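Local coordinates for uncharacterized protein (Staphylococcus aureus subsp. aureus Mu50, PDB 4QPV), which is of unknown function, a staphylococcal member of the DUF1672 family whose unique fold is built from a kinked-helix-beta-beta-beta repeat, at residues K48-K53 / S101-D106; N93-F98 / T165-F170; K135-N140 / N253-L258; T228-T233 / S265-N270; D243-L248 / V284-H289. All blocks are in the same frame, centred on the assembly; numbering follows the deposited sequence.

Interaction 1: K48-K53 / S101-D106; sequences KDKIAK and SIIESD
The ammonium group of Lys50 is gripped from two directions where helix 48-63 meets the loop 101-106. Its NZ donates to OD1 of Asp106 at 2.7 Å, a salt bridge that reaches the oxygen on its syn side but 33° out of the carboxylate plane. The same NZ also donates to a water 2.8 Å away, which in turn donates to the carbonyl oxygen of Ile103, also at 2.8 Å. With CG anti to the backbone N (chi1 177°) and a bend at chi2, the lysine chain runs out across Ile103, lying nearly perpendicular to that side chain, its CG 4.0 Å from Ile103 CG2. Asp106 OD1 has a second, weaker partner: Lys53, one helical turn further on, brings its NZ to 3.8 Å from this oxygen, a long salt bridge. Two lysines on one side of the helix thus share one carboxylate, and they would be expected to stabilise its negative charge. The loop they hold follows strand 90-98, the last strand of the three-stranded antiparallel meander 67-98, and begins with the end of a 3-10 segment. Next to the salt bridges, Ile51 CG1 lies 4.2 Å from Ile102 CG2, and the same side chain also touches Val72, Val79 and Val81 of the meander. Arg54 and Gln57 of the same helix extend the grip, bonding to the carbonyl oxygens of Ile102 and Asp106 respectively.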
# COMPACT_ATOMS: atom_id res chain seq x y z
N LYS A 48 -11.66 16.55 11.86
CA LYS A 48 -11.27 15.93 10.60
C LYS A 48 -10.36 16.86 9.77
O LYS A 48 -9.29 16.41 9.38
CB LYS A 48 -12.53 15.53 9.80
CG LYS A 48 -12.26 14.84 8.48
CD LYS A 48 -13.55 14.75 7.66
CE LYS A 48 -13.31 14.24 6.25
NZ LYS A 48 -14.51 14.45 5.39
N ASP A 49 -10.75 18.14 9.54
CA ASP A 49 -9.93 19.05 8.72
C ASP A 49 -8.56 19.37 9.34
O ASP A 49 -7.55 19.35 8.64
CB ASP A 49 -10.69 20.36 8.43
CG ASP A 49 -11.93 20.18 7.56
OD1 ASP A 49 -12.08 19.09 6.95
OD2 ASP A 49 -12.76 21.11 7.51
N LYS A 50 -8.53 19.65 10.63
CA LYS A 50 -7.26 19.97 11.31
C LYS A 50 -6.35 18.75 11.30
O LYS A 50 -5.17 18.88 11.01
CB LYS A 50 -7.53 20.41 12.77
CG LYS A 50 -6.26 20.70 13.60
CD LYS A 50 -5.50 21.92 13.08
CE LYS A 50 -4.56 22.47 14.12
NZ LYS A 50 -4.11 23.85 13.78
N ILE A 51 -6.91 17.57 11.59
CA ILE A 51 -6.10 16.34 11.66
C ILE A 51 -5.55 16.02 10.26
O ILE A 51 -4.36 15.69 10.13
CB ILE A 51 -6.89 15.16 12.30
CG1 ILE A 51 -7.22 15.43 13.79
CG2 ILE A 51 -6.11 13.84 12.15
CD1 ILE A 51 -8.44 14.54 14.34
N ALA A 52 -6.39 16.17 9.22
CA ALA A 52 -5.98 15.96 7.82
C ALA A 52 -4.83 16.90 7.45
O ALA A 52 -3.82 16.45 6.91
CB ALA A 52 -7.17 16.18 6.89
N LYS A 53 -4.94 18.19 7.83
CA LYS A 53 -3.92 19.21 7.57
C LYS A 53 -2.60 18.83 8.27
O LYS A 53 -1.54 18.93 7.65
CB LYS A 53 -4.42 20.60 8.05
CG LYS A 53 -3.39 21.72 7.88
CD LYS A 53 -3.96 23.12 8.08
CE LYS A 53 -4.24 23.48 9.51
NZ LYS A 53 -4.55 24.93 9.65
N SER A 101 -3.64 15.78 21.10
CA SER A 101 -2.89 17.04 21.21
C SER A 101 -2.36 17.56 19.86
O SER A 101 -1.87 18.69 19.80
CB SER A 101 -1.73 16.89 22.19
OG SER A 101 -0.77 15.98 21.68
N ILE A 102 -2.50 16.78 18.77
CA ILE A 102 -2.10 17.23 17.43
C ILE A 102 -2.84 18.51 16.98
O ILE A 102 -2.30 19.28 16.19
CB ILE A 102 -2.25 16.10 16.36
CG1 ILE A 102 -1.42 16.42 15.08
CG2 ILE A 102 -3.73 15.79 16.04
CD1 ILE A 102 0.11 16.49 15.25
N ILE A 103 -4.05 18.77 17.53
CA ILE A 103 -4.83 19.97 17.16
C ILE A 103 -4.28 21.26 17.80
O ILE A 103 -4.75 22.35 17.46
CB ILE A 103 -6.33 19.78 17.57
CG1 ILE A 103 -6.52 19.74 19.12
CG2 ILE A 103 -6.98 18.56 16.86
CD1 ILE A 103 -8.01 19.98 19.58
N GLU A 104 -3.34 21.13 18.75
CA GLU A 104 -2.87 22.26 19.55
C GLU A 104 -1.94 23.25 18.84
O GLU A 104 -1.79 24.37 19.32
CB GLU A 104 -2.16 21.75 20.81
CG GLU A 104 -3.12 21.08 21.79
CD GLU A 104 -2.47 20.57 23.06
OE1 GLU A 104 -1.29 20.90 23.31
OE2 GLU A 104 -3.14 19.82 23.80
N SER A 105 -1.33 22.85 17.72
CA SER A 105 -0.35 23.73 17.06
C SER A 105 -0.28 23.50 15.55
O SER A 105 -0.87 22.56 15.03
CB SER A 105 1.03 23.45 17.66
OG SER A 105 2.06 24.21 17.07
N ASP A 106 0.46 24.37 14.84
CA ASP A 106 0.78 24.18 13.43
C ASP A 106 2.31 24.13 13.28
O ASP A 106 2.82 24.13 12.16
CB ASP A 106 0.16 25.25 12.53
CG ASP A 106 -1.35 25.20 12.52
OD1 ASP A 106 -1.90 24.13 12.18
OD2 ASP A 106 -1.97 26.21 12.91
O HOH W 1 -3.66 24.76 16.41

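Interaction 2: N93-F98 / T165-F170; sequences NASIPF and TQNSGF
Asn167 lays its side chain alongside strand 90-98 at Ala94 and Ser95. Asn167 CB sits 3.7 Å from Ala94 C and equally near Ser95 N. Because chi1 is 61°, CG lies between the backbone N and the carbonyl carbon, and the amide is carried along the strand toward Ser95. There ND2 donates to Ser95 OG at 2.8 Å, with an N-H...O angle of 154° and the hydroxyl tilted 17° from the amide plane. This hydroxyl has two side-chain partners, the other being Glu80 on the adjacent strand. A water joins the two backbones, accepting from Ser95 N and donating to Asn167 O at 2.7 Å. Further back, Asn93 N donates to Gly169 O at 3.0 Å. Asn93 and Gly169 form a single antiparallel, hydrogen-bonded bridge, by which the irregular link between helix 159-165 and strand 175-178 adds one isolated rung to the outer strand of the 67-98 meander.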
# COMPACT_ATOMS: atom_id res chain seq x y z
N ASN A 93 0.12 4.78 -0.48
CA ASN A 93 -0.83 5.05 0.59
C ASN A 93 -0.15 4.70 1.89
O ASN A 93 0.61 3.72 1.94
CB ASN A 93 -2.14 4.30 0.42
CG ASN A 93 -3.03 4.96 -0.59
OD1 ASN A 93 -2.71 5.03 -1.78
ND2 ASN A 93 -4.14 5.50 -0.12
N ALA A 94 -0.35 5.52 2.91
CA ALA A 94 0.28 5.31 4.20
C ALA A 94 -0.61 5.87 5.27
O ALA A 94 -1.62 6.50 4.95
CB ALA A 94 1.64 6.04 4.22
N SER A 95 -0.26 5.64 6.54
CA SER A 95 -1.01 6.23 7.65
C SER A 95 -0.07 6.60 8.77
O SER A 95 1.02 6.02 8.91
CB SER A 95 -2.12 5.31 8.15
OG SER A 95 -1.62 4.26 8.96
N ILE A 96 -0.50 7.58 9.57
CA ILE A 96 0.28 8.06 10.70
C ILE A 96 -0.64 8.22 11.91
O ILE A 96 -1.68 8.86 11.77
CB ILE A 96 1.04 9.39 10.35
CG1 ILE A 96 1.92 9.89 11.51
CG2 ILE A 96 0.11 10.51 9.83
CD1 ILE A 96 3.19 9.08 11.77
N PRO A 97 -0.27 7.68 13.10
CA PRO A 97 -1.12 7.93 14.27
C PRO A 97 -0.75 9.26 14.92
O PRO A 97 0.40 9.70 14.82
CB PRO A 97 -0.81 6.74 15.18
CG PRO A 97 0.63 6.42 14.88
CD PRO A 97 0.92 6.86 13.47
N PHE A 98 -1.71 9.88 15.62
CA PHE A 98 -1.44 11.09 16.39
C PHE A 98 -2.15 11.06 17.71
O PHE A 98 -3.23 10.47 17.81
CB PHE A 98 -1.97 12.34 15.64
CG PHE A 98 -1.26 12.78 14.39
CD1 PHE A 98 0.10 13.06 14.40
CD2 PHE A 98 -1.99 13.09 13.24
CE1 PHE A 98 0.74 13.55 13.25
CE2 PHE A 98 -1.36 13.64 12.12
CZ PHE A 98 0.00 13.88 12.14
N THR A 165 -8.76 2.41 3.50
CA THR A 165 -8.48 1.43 4.55
C THR A 165 -7.08 0.81 4.52
O THR A 165 -6.77 0.02 5.42
CB THR A 165 -9.53 0.29 4.50
OG1 THR A 165 -9.29 -0.61 3.41
CG2 THR A 165 -10.98 0.81 4.47
N GLN A 166 -6.28 1.09 3.49
CA GLN A 166 -4.97 0.44 3.34
C GLN A 166 -3.85 1.47 3.47
O GLN A 166 -4.06 2.65 3.15
CB GLN A 166 -4.89 -0.32 2.00
CG GLN A 166 -6.06 -1.34 1.80
CD GLN A 166 -6.03 -2.49 2.79
OE1 GLN A 166 -5.01 -3.18 2.97
NE2 GLN A 166 -7.15 -2.74 3.45
N ASN A 167 -2.68 1.02 3.97
CA ASN A 167 -1.58 1.92 4.31
C ASN A 167 -0.21 1.24 4.22
O ASN A 167 0.69 1.56 5.01
CB ASN A 167 -1.82 2.39 5.79
CG ASN A 167 -1.84 1.26 6.82
OD1 ASN A 167 -1.67 0.07 6.50
ND2 ASN A 167 -2.04 1.61 8.07
N SER A 168 -0.04 0.28 3.29
CA SER A 168 1.22 -0.48 3.23
C SER A 168 2.26 0.09 2.27
O SER A 168 3.40 -0.37 2.25
CB SER A 168 0.93 -1.92 2.83
OG SER A 168 0.29 -1.95 1.56
N GLY A 169 1.85 1.04 1.45
CA GLY A 169 2.70 1.63 0.43
C GLY A 169 1.96 1.67 -0.89
O GLY A 169 0.73 1.84 -0.90
N PHE A 170 2.69 1.50 -2.01
CA PHE A 170 2.03 1.49 -3.33
C PHE A 170 1.03 0.35 -3.39
O PHE A 170 1.36 -0.79 -3.05
CB PHE A 170 3.03 1.37 -4.52
CG PHE A 170 2.25 1.31 -5.82
CD1 PHE A 170 1.76 2.46 -6.42
CD2 PHE A 170 1.92 0.08 -6.40
CE1 PHE A 170 0.94 2.40 -7.55
CE2 PHE A 170 1.13 0.02 -7.55
CZ PHE A 170 0.65 1.18 -8.12
O HOH W 2 1.75 3.35 6.66

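Interaction 3: K135-N140 / N253-L258; sequences KEELDN and NIPHDL
The extended Glu137 side chain runs antiparallel to the Pro255 ring, passing it so that Glu137 OE1 lies 3.6 Å from Pro255 CB. At its far end it meets Asp257, the carboxylate planes turned 77° apart and Glu137 OE1 only 2.9 Å from Asp257 OD1. One turn on, the side-chain amides of Asn140 and Asn253 stack, their planes 27° apart. Asn140 ND2 also donates to Asn253 O at 2.9 Å; the bond is nearly straight (170°), lies in the Asn140 amide plane, and comes from above the carbonyl plane. Leu138 crosses both Pro255 and Leu258 at about right angles, its CD2 3.8 Å from Pro255 CG. Pro255 centres an inverse gamma turn in the loop that leads from helix 234-249 into strand 259-265. The close approach of the Glu137 and Asp257 carboxylates would be expected to raise the pKa of at least one, which may then carry a shared proton; a weak bond from His134 to Glu137 OE1 may partly offset the repulsion.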
# COMPACT_ATOMS: atom_id res chain seq x y z
N LYS A 135 7.71 2.00 -13.02
CA LYS A 135 6.36 2.46 -13.36
C LYS A 135 5.76 1.78 -14.59
O LYS A 135 4.67 1.23 -14.49
CB LYS A 135 6.33 3.99 -13.53
CG LYS A 135 4.92 4.55 -13.67
CD LYS A 135 4.90 6.07 -13.85
CE LYS A 135 3.54 6.65 -13.54
NZ LYS A 135 2.46 6.02 -14.34
N GLU A 136 6.43 1.86 -15.75
CA GLU A 136 5.89 1.29 -16.99
C GLU A 136 5.55 -0.19 -16.83
O GLU A 136 4.46 -0.59 -17.24
CB GLU A 136 6.88 1.49 -18.15
CG GLU A 136 6.34 1.01 -19.50
CD GLU A 136 7.12 1.45 -20.73
OE1 GLU A 136 8.19 2.09 -20.57
OE2 GLU A 136 6.66 1.15 -21.85
N GLU A 137 6.48 -1.01 -16.28
CA GLU A 137 6.32 -2.46 -16.03
C GLU A 137 5.15 -2.74 -15.10
O GLU A 137 4.37 -3.66 -15.33
CB GLU A 137 7.58 -2.99 -15.32
CG GLU A 137 8.67 -3.59 -16.16
CD GLU A 137 9.80 -4.09 -15.28
OE1 GLU A 137 9.79 -3.85 -14.04
OE2 GLU A 137 10.71 -4.74 -15.84
N LEU A 138 5.08 -1.97 -14.00
CA LEU A 138 4.03 -2.18 -13.01
C LEU A 138 2.65 -1.78 -13.59
O LEU A 138 1.68 -2.51 -13.39
CB LEU A 138 4.35 -1.43 -11.71
CG LEU A 138 5.49 -2.08 -10.89
CD1 LEU A 138 6.03 -1.10 -9.82
CD2 LEU A 138 5.01 -3.39 -10.23
N ASP A 139 2.59 -0.68 -14.37
CA ASP A 139 1.35 -0.28 -15.05
C ASP A 139 0.93 -1.36 -16.07
O ASP A 139 -0.26 -1.66 -16.18
CB ASP A 139 1.49 1.09 -15.69
CG ASP A 139 1.62 2.25 -14.70
OD1 ASP A 139 1.37 2.03 -13.47
OD2 ASP A 139 1.90 3.39 -15.15
N ASN A 140 1.90 -2.00 -16.75
CA ASN A 140 1.58 -3.10 -17.66
C ASN A 140 0.99 -4.27 -16.89
O ASN A 140 0.05 -4.89 -17.38
CB ASN A 140 2.78 -3.57 -18.44
CG ASN A 140 3.25 -2.60 -19.48
OD1 ASN A 140 2.48 -1.75 -19.97
ND2 ASN A 140 4.52 -2.71 -19.83
N ASN A 253 6.33 -7.67 -21.12
CA ASN A 253 6.31 -6.29 -20.64
C ASN A 253 6.00 -6.10 -19.14
O ASN A 253 5.94 -4.96 -18.68
CB ASN A 253 5.32 -5.48 -21.50
CG ASN A 253 3.86 -5.90 -21.37
OD1 ASN A 253 3.53 -7.03 -20.98
ND2 ASN A 253 2.96 -5.01 -21.75
N ILE A 254 5.83 -7.19 -18.38
CA ILE A 254 5.53 -7.08 -16.95
C ILE A 254 6.84 -7.20 -16.10
O ILE A 254 7.90 -7.47 -16.67
CB ILE A 254 4.40 -8.05 -16.51
CG1 ILE A 254 4.81 -9.53 -16.62
CG2 ILE A 254 3.08 -7.74 -17.25
CD1 ILE A 254 3.89 -10.49 -15.68
N PRO A 255 6.78 -7.00 -14.75
CA PRO A 255 8.03 -6.99 -13.96
C PRO A 255 8.72 -8.34 -13.71
O PRO A 255 8.72 -8.86 -12.59
CB PRO A 255 7.60 -6.33 -12.64
CG PRO A 255 6.29 -5.65 -12.94
CD PRO A 255 5.64 -6.58 -13.91
N HIS A 256 9.43 -8.83 -14.74
CA HIS A 256 10.28 -10.02 -14.64
C HIS A 256 11.42 -9.80 -13.63
O HIS A 256 11.81 -10.75 -12.95
CB HIS A 256 10.87 -10.38 -16.00
CG HIS A 256 9.88 -11.01 -16.92
ND1 HIS A 256 9.95 -12.36 -17.24
CD2 HIS A 256 8.81 -10.47 -17.55
CE1 HIS A 256 8.93 -12.58 -18.05
NE2 HIS A 256 8.22 -11.47 -18.26
N ASP A 257 11.93 -8.56 -13.52
CA ASP A 257 13.03 -8.20 -12.62
C ASP A 257 12.58 -7.99 -11.15
O ASP A 257 13.43 -7.71 -10.30
CB ASP A 257 13.78 -6.95 -13.13
CG ASP A 257 12.93 -5.69 -13.30
OD1 ASP A 257 11.71 -5.74 -12.96
OD2 ASP A 257 13.47 -4.67 -13.77
N LEU A 258 11.26 -8.10 -10.84
CA LEU A 258 10.80 -7.99 -9.45
C LEU A 258 10.38 -9.36 -8.93
O LEU A 258 10.27 -10.30 -9.71
CB LEU A 258 9.61 -6.98 -9.31
CG LEU A 258 9.87 -5.54 -9.77
CD1 LEU A 258 8.65 -4.65 -9.49
CD2 LEU A 258 11.11 -4.94 -9.11
O HOH W 3 9.81 -6.02 -18.53

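Interaction 4: T228-T233 / S265-N270; sequences TKDNFT and SNKYIN
A type I beta turn, Lys229 to Phe232, leads from strand 220-227 to helix 234-249 and rests on the short connection between strands 259-265 and 268-270. Asp230 OD1 accepts a hydrogen bond from Lys267 NZ at 2.7 Å, part of a salt bridge, through its anti lone pair, the one away from OD2. The lysine reaches it by bending at chi3 (75°), which draws CE to 3.5 Å from Lys229 O. That same carbonyl oxygen accepts from a water at 2.8 Å, and the water accepts from Lys267 N, so the salt bridge is accompanied by a water-mediated link between the backbones. The Phe232 ring lies flat on the Ser265-Asn266 peptide: Ser265 C and Asn266 N are over one face, offset toward the rim, with Phe232 CD2 3.6 Å from Asn266 N. Asn266 OD1 closes an Asx turn onto Tyr268 N and also receives Lys279 NZ. Around the contact, Phe232 touches Ser227 of strand 220-227 and Thr237 of helix 234-249, while Lys267 packs on Glu23 of strand 21-23.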
# COMPACT_ATOMS: atom_id res chain seq x y z
N THR A 228 -14.64 -14.89 -7.65
CA THR A 228 -16.07 -14.60 -7.85
C THR A 228 -16.88 -15.90 -7.72
O THR A 228 -18.11 -15.86 -7.85
CB THR A 228 -16.34 -13.90 -9.21
OG1 THR A 228 -15.93 -14.76 -10.26
CG2 THR A 228 -15.67 -12.53 -9.32
N LYS A 229 -16.22 -17.04 -7.45
CA LYS A 229 -16.89 -18.34 -7.24
C LYS A 229 -17.68 -18.33 -5.94
O LYS A 229 -17.14 -17.93 -4.92
CB LYS A 229 -15.89 -19.51 -7.17
CG LYS A 229 -15.04 -19.73 -8.41
CD LYS A 229 -14.06 -20.86 -8.15
CE LYS A 229 -13.24 -21.20 -9.36
NZ LYS A 229 -12.38 -22.39 -9.11
N ASP A 230 -18.91 -18.85 -5.96
CA ASP A 230 -19.71 -18.96 -4.73
C ASP A 230 -19.10 -20.05 -3.83
O ASP A 230 -19.21 -19.97 -2.61
CB ASP A 230 -21.18 -19.30 -5.05
CG ASP A 230 -21.86 -18.39 -6.07
OD1 ASP A 230 -21.71 -17.15 -5.95
OD2 ASP A 230 -22.55 -18.92 -6.97
N ASN A 231 -18.41 -21.03 -4.44
CA ASN A 231 -17.85 -22.19 -3.76
C ASN A 231 -16.31 -22.26 -3.82
O ASN A 231 -15.76 -23.36 -3.95
CB ASN A 231 -18.45 -23.45 -4.42
CG ASN A 231 -18.11 -23.61 -5.90
OD1 ASN A 231 -17.65 -22.68 -6.58
ND2 ASN A 231 -18.29 -24.80 -6.43
N PHE A 232 -15.62 -21.12 -3.73
CA PHE A 232 -14.16 -21.10 -3.76
C PHE A 232 -13.55 -22.02 -2.71
O PHE A 232 -13.95 -21.97 -1.55
CB PHE A 232 -13.62 -19.67 -3.54
CG PHE A 232 -12.12 -19.58 -3.30
CD1 PHE A 232 -11.24 -19.45 -4.37
CD2 PHE A 232 -11.60 -19.64 -2.01
CE1 PHE A 232 -9.87 -19.35 -4.15
CE2 PHE A 232 -10.23 -19.56 -1.79
CZ PHE A 232 -9.36 -19.42 -2.86
N THR A 233 -12.53 -22.79 -3.10
CA THR A 233 -11.68 -23.55 -2.19
C THR A 233 -10.26 -23.44 -2.71
O THR A 233 -10.08 -23.20 -3.90
CB THR A 233 -12.11 -25.03 -2.02
OG1 THR A 233 -11.81 -25.75 -3.21
CG2 THR A 233 -13.57 -25.22 -1.57
N SER A 265 -8.13 -15.41 -2.85
CA SER A 265 -8.92 -15.87 -1.70
C SER A 265 -10.41 -15.94 -2.08
O SER A 265 -10.77 -15.69 -3.23
CB SER A 265 -8.71 -14.93 -0.52
OG SER A 265 -9.16 -13.62 -0.83
N ASN A 266 -11.29 -16.16 -1.09
CA ASN A 266 -12.73 -16.18 -1.37
C ASN A 266 -13.23 -14.72 -1.61
O ASN A 266 -12.43 -13.76 -1.54
CB ASN A 266 -13.52 -16.92 -0.27
CG ASN A 266 -13.61 -16.22 1.07
OD1 ASN A 266 -13.39 -15.01 1.20
ND2 ASN A 266 -13.99 -16.97 2.09
N LYS A 267 -14.52 -14.55 -1.94
CA LYS A 267 -15.07 -13.25 -2.35
C LYS A 267 -15.29 -12.26 -1.21
O LYS A 267 -15.72 -11.14 -1.48
CB LYS A 267 -16.41 -13.47 -3.09
CG LYS A 267 -17.55 -14.00 -2.23
CD LYS A 267 -18.89 -14.04 -2.99
CE LYS A 267 -18.99 -15.17 -3.99
NZ LYS A 267 -20.33 -15.19 -4.65
N TYR A 268 -15.04 -12.66 0.05
CA TYR A 268 -15.41 -11.83 1.19
C TYR A 268 -14.28 -11.02 1.79
O TYR A 268 -13.11 -11.34 1.62
CB TYR A 268 -16.04 -12.69 2.29
CG TYR A 268 -17.28 -13.40 1.82
CD1 TYR A 268 -18.49 -12.73 1.68
CD2 TYR A 268 -17.25 -14.75 1.47
CE1 TYR A 268 -19.64 -13.37 1.22
CE2 TYR A 268 -18.39 -15.41 1.02
CZ TYR A 268 -19.58 -14.72 0.89
OH TYR A 268 -20.72 -15.37 0.45
N ILE A 269 -14.66 -9.97 2.52
CA ILE A 269 -13.71 -9.10 3.21
C ILE A 269 -14.31 -8.68 4.54
O ILE A 269 -15.51 -8.39 4.63
CB ILE A 269 -13.27 -7.87 2.34
CG1 ILE A 269 -12.06 -7.10 2.98
CG2 ILE A 269 -14.42 -6.92 2.02
CD1 ILE A 269 -10.68 -7.87 3.00
N ASN A 270 -13.49 -8.69 5.59
CA ASN A 270 -13.91 -8.25 6.92
C ASN A 270 -14.08 -6.72 6.87
O ASN A 270 -13.13 -6.02 6.55
CB ASN A 270 -12.86 -8.67 7.94
CG ASN A 270 -13.28 -8.41 9.36
OD1 ASN A 270 -13.34 -7.28 9.82
ND2 ASN A 270 -13.54 -9.47 10.08
O HOH W 4 -15.91 -17.02 -2.58

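Interaction 5: D243-L248 / V284-H289; sequences DFSEVL and VGVFNH
The chain turns a corner at Val286 as it meets helix 234-249, and does so through a classic beta bulge, with Val286 and Phe287 together opposite Val260 of strand 259-265. Just before the corner, Ser245 OG of the helix donates to the carbonyl oxygen of Gly285 at 2.9 Å. The hydroxyl approaches at a C=O...O angle of 136°, tilted 23° from the carbonyl plane. It reaches the strand because OG stands anti to the backbone N (chi1 175°). Val284 sets its CG1 3.6 Å from Ser245 CB, and Val286 CG2 lies 3.8 Å from Ser245 OG, so two valine methyls flank the hydrogen bond. One turn along the helix, Leu248 crosses Val286 at about a right angle, with Leu248 CB 3.8 Å from Val286 CG1 and Leu248 CD1 4.0 Å from Val286 CG2. CD1 of this leucine also sits over the centre of the Phe244 ring, while Val286 CG1 sits over the centre of the Phe287 ring, so each ring has an aliphatic methyl over one face. Phe287 brings its CZ to 3.9 Å from Leu248 O, obliquely to the ring. Helix 234-249 thereby lies against strand 282-285 and the corner that follows; Phe244 and Leu248 also touch Leu262 of strand 259-265, and respectively Leu145 and Val144 of helix 135-147.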
# COMPACT_ATOMS: atom_id res chain seq x y z
N ASP A 243 -2.21 -21.95 -13.88
CA ASP A 243 -2.34 -21.61 -15.29
C ASP A 243 -2.17 -20.11 -15.51
O ASP A 243 -1.44 -19.71 -16.42
CB ASP A 243 -3.67 -22.11 -15.86
CG ASP A 243 -3.75 -21.91 -17.36
OD1 ASP A 243 -2.91 -22.49 -18.08
OD2 ASP A 243 -4.66 -21.18 -17.81
N PHE A 244 -2.78 -19.27 -14.66
CA PHE A 244 -2.62 -17.84 -14.77
C PHE A 244 -1.13 -17.46 -14.56
O PHE A 244 -0.62 -16.65 -15.32
CB PHE A 244 -3.55 -17.10 -13.79
CG PHE A 244 -3.61 -15.59 -13.91
CD1 PHE A 244 -3.32 -14.95 -15.11
CD2 PHE A 244 -4.00 -14.81 -12.82
CE1 PHE A 244 -3.40 -13.56 -15.23
CE2 PHE A 244 -4.08 -13.41 -12.93
CZ PHE A 244 -3.78 -12.80 -14.14
N SER A 245 -0.41 -18.10 -13.60
CA SER A 245 1.04 -17.83 -13.41
C SER A 245 1.81 -18.13 -14.70
O SER A 245 2.65 -17.33 -15.12
CB SER A 245 1.61 -18.66 -12.27
OG SER A 245 3.02 -18.47 -12.20
N GLU A 246 1.49 -19.25 -15.36
CA GLU A 246 2.14 -19.62 -16.62
C GLU A 246 1.88 -18.56 -17.70
O GLU A 246 2.81 -18.18 -18.41
CB GLU A 246 1.71 -21.02 -17.09
CG GLU A 246 2.23 -22.11 -16.16
CD GLU A 246 3.73 -22.10 -15.90
OE1 GLU A 246 4.51 -22.08 -16.88
OE2 GLU A 246 4.12 -22.07 -14.71
N VAL A 247 0.64 -18.04 -17.78
CA VAL A 247 0.27 -16.97 -18.72
C VAL A 247 1.14 -15.71 -18.43
O VAL A 247 1.77 -15.16 -19.34
CB VAL A 247 -1.25 -16.69 -18.66
CG1 VAL A 247 -1.62 -15.38 -19.38
CG2 VAL A 247 -2.04 -17.86 -19.22
N LEU A 248 1.22 -15.30 -17.15
CA LEU A 248 1.99 -14.13 -16.70
C LEU A 248 3.49 -14.25 -17.04
O LEU A 248 4.07 -13.28 -17.53
CB LEU A 248 1.79 -13.91 -15.19
CG LEU A 248 0.38 -13.48 -14.79
CD1 LEU A 248 0.20 -13.49 -13.29
CD2 LEU A 248 0.03 -12.10 -15.38
N VAL A 284 0.76 -18.66 -5.55
CA VAL A 284 1.54 -19.25 -6.65
C VAL A 284 2.62 -18.24 -7.05
O VAL A 284 2.30 -17.10 -7.38
CB VAL A 284 0.69 -19.70 -7.87
CG1 VAL A 284 1.59 -20.22 -8.99
CG2 VAL A 284 -0.34 -20.76 -7.48
N GLY A 285 3.88 -18.68 -7.04
CA GLY A 285 4.98 -17.82 -7.46
C GLY A 285 4.92 -17.54 -8.95
O GLY A 285 4.52 -18.41 -9.73
N VAL A 286 5.24 -16.29 -9.35
CA VAL A 286 5.29 -15.92 -10.76
C VAL A 286 6.78 -15.71 -11.11
O VAL A 286 7.34 -16.44 -11.93
CB VAL A 286 4.39 -14.71 -11.14
CG1 VAL A 286 4.53 -14.38 -12.63
CG2 VAL A 286 2.93 -14.97 -10.77
N PHE A 287 7.42 -14.73 -10.44
CA PHE A 287 8.85 -14.43 -10.59
C PHE A 287 9.50 -14.41 -9.23
O PHE A 287 8.95 -13.82 -8.31
CB PHE A 287 9.08 -13.07 -11.30
CG PHE A 287 8.38 -12.93 -12.62
CD1 PHE A 287 8.62 -13.83 -13.66
CD2 PHE A 287 7.49 -11.88 -12.84
CE1 PHE A 287 7.96 -13.70 -14.88
CE2 PHE A 287 6.84 -11.75 -14.07
CZ PHE A 287 7.08 -12.66 -15.08
N ASN A 288 10.67 -15.04 -9.09
CA ASN A 288 11.36 -15.04 -7.80
C ASN A 288 12.86 -14.95 -8.00
O ASN A 288 13.42 -15.63 -8.86
CB ASN A 288 10.99 -16.27 -6.95
CG ASN A 288 11.30 -16.06 -5.49
OD1 ASN A 288 12.36 -16.46 -5.00
ND2 ASN A 288 10.42 -15.37 -4.78
N HIS A 289 13.51 -14.09 -7.20
CA HIS A 289 14.95 -13.83 -7.32
C HIS A 289 15.73 -14.18 -6.05
O HIS A 289 16.93 -13.87 -5.98
CB HIS A 289 15.16 -12.35 -7.70
CG HIS A 289 14.46 -11.96 -8.97
ND1 HIS A 289 15.05 -12.17 -10.21
CD2 HIS A 289 13.23 -11.44 -9.16
CE1 HIS A 289 14.17 -11.74 -11.10
NE2 HIS A 289 13.06 -11.29 -10.51

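In the fold
From the N terminus, interaction 1 closes the first loop, tying helix 48-63 to the chain that leaves the 67-98 meander. Interaction 2 crosses it, since its strand lies inside that loop while its partner follows helix 159-165; the two touch where the Ile51 carbonyl oxygen packs on the Phe98 ring. Interaction 3 begins within the span of interaction 2 and runs on to the link after helix 234-249, crossing interactions 2, 4 and 5. Interactions 4 and 5 cross each other as well, joining the turn before helix 234-249 and the helix's C-terminal half to later chain. Interactions 3 and 5 meet directly, as His289 probably bonds to His256 O, whereas interaction 1 stands apart, its centre about 45 Å from that of interaction 5.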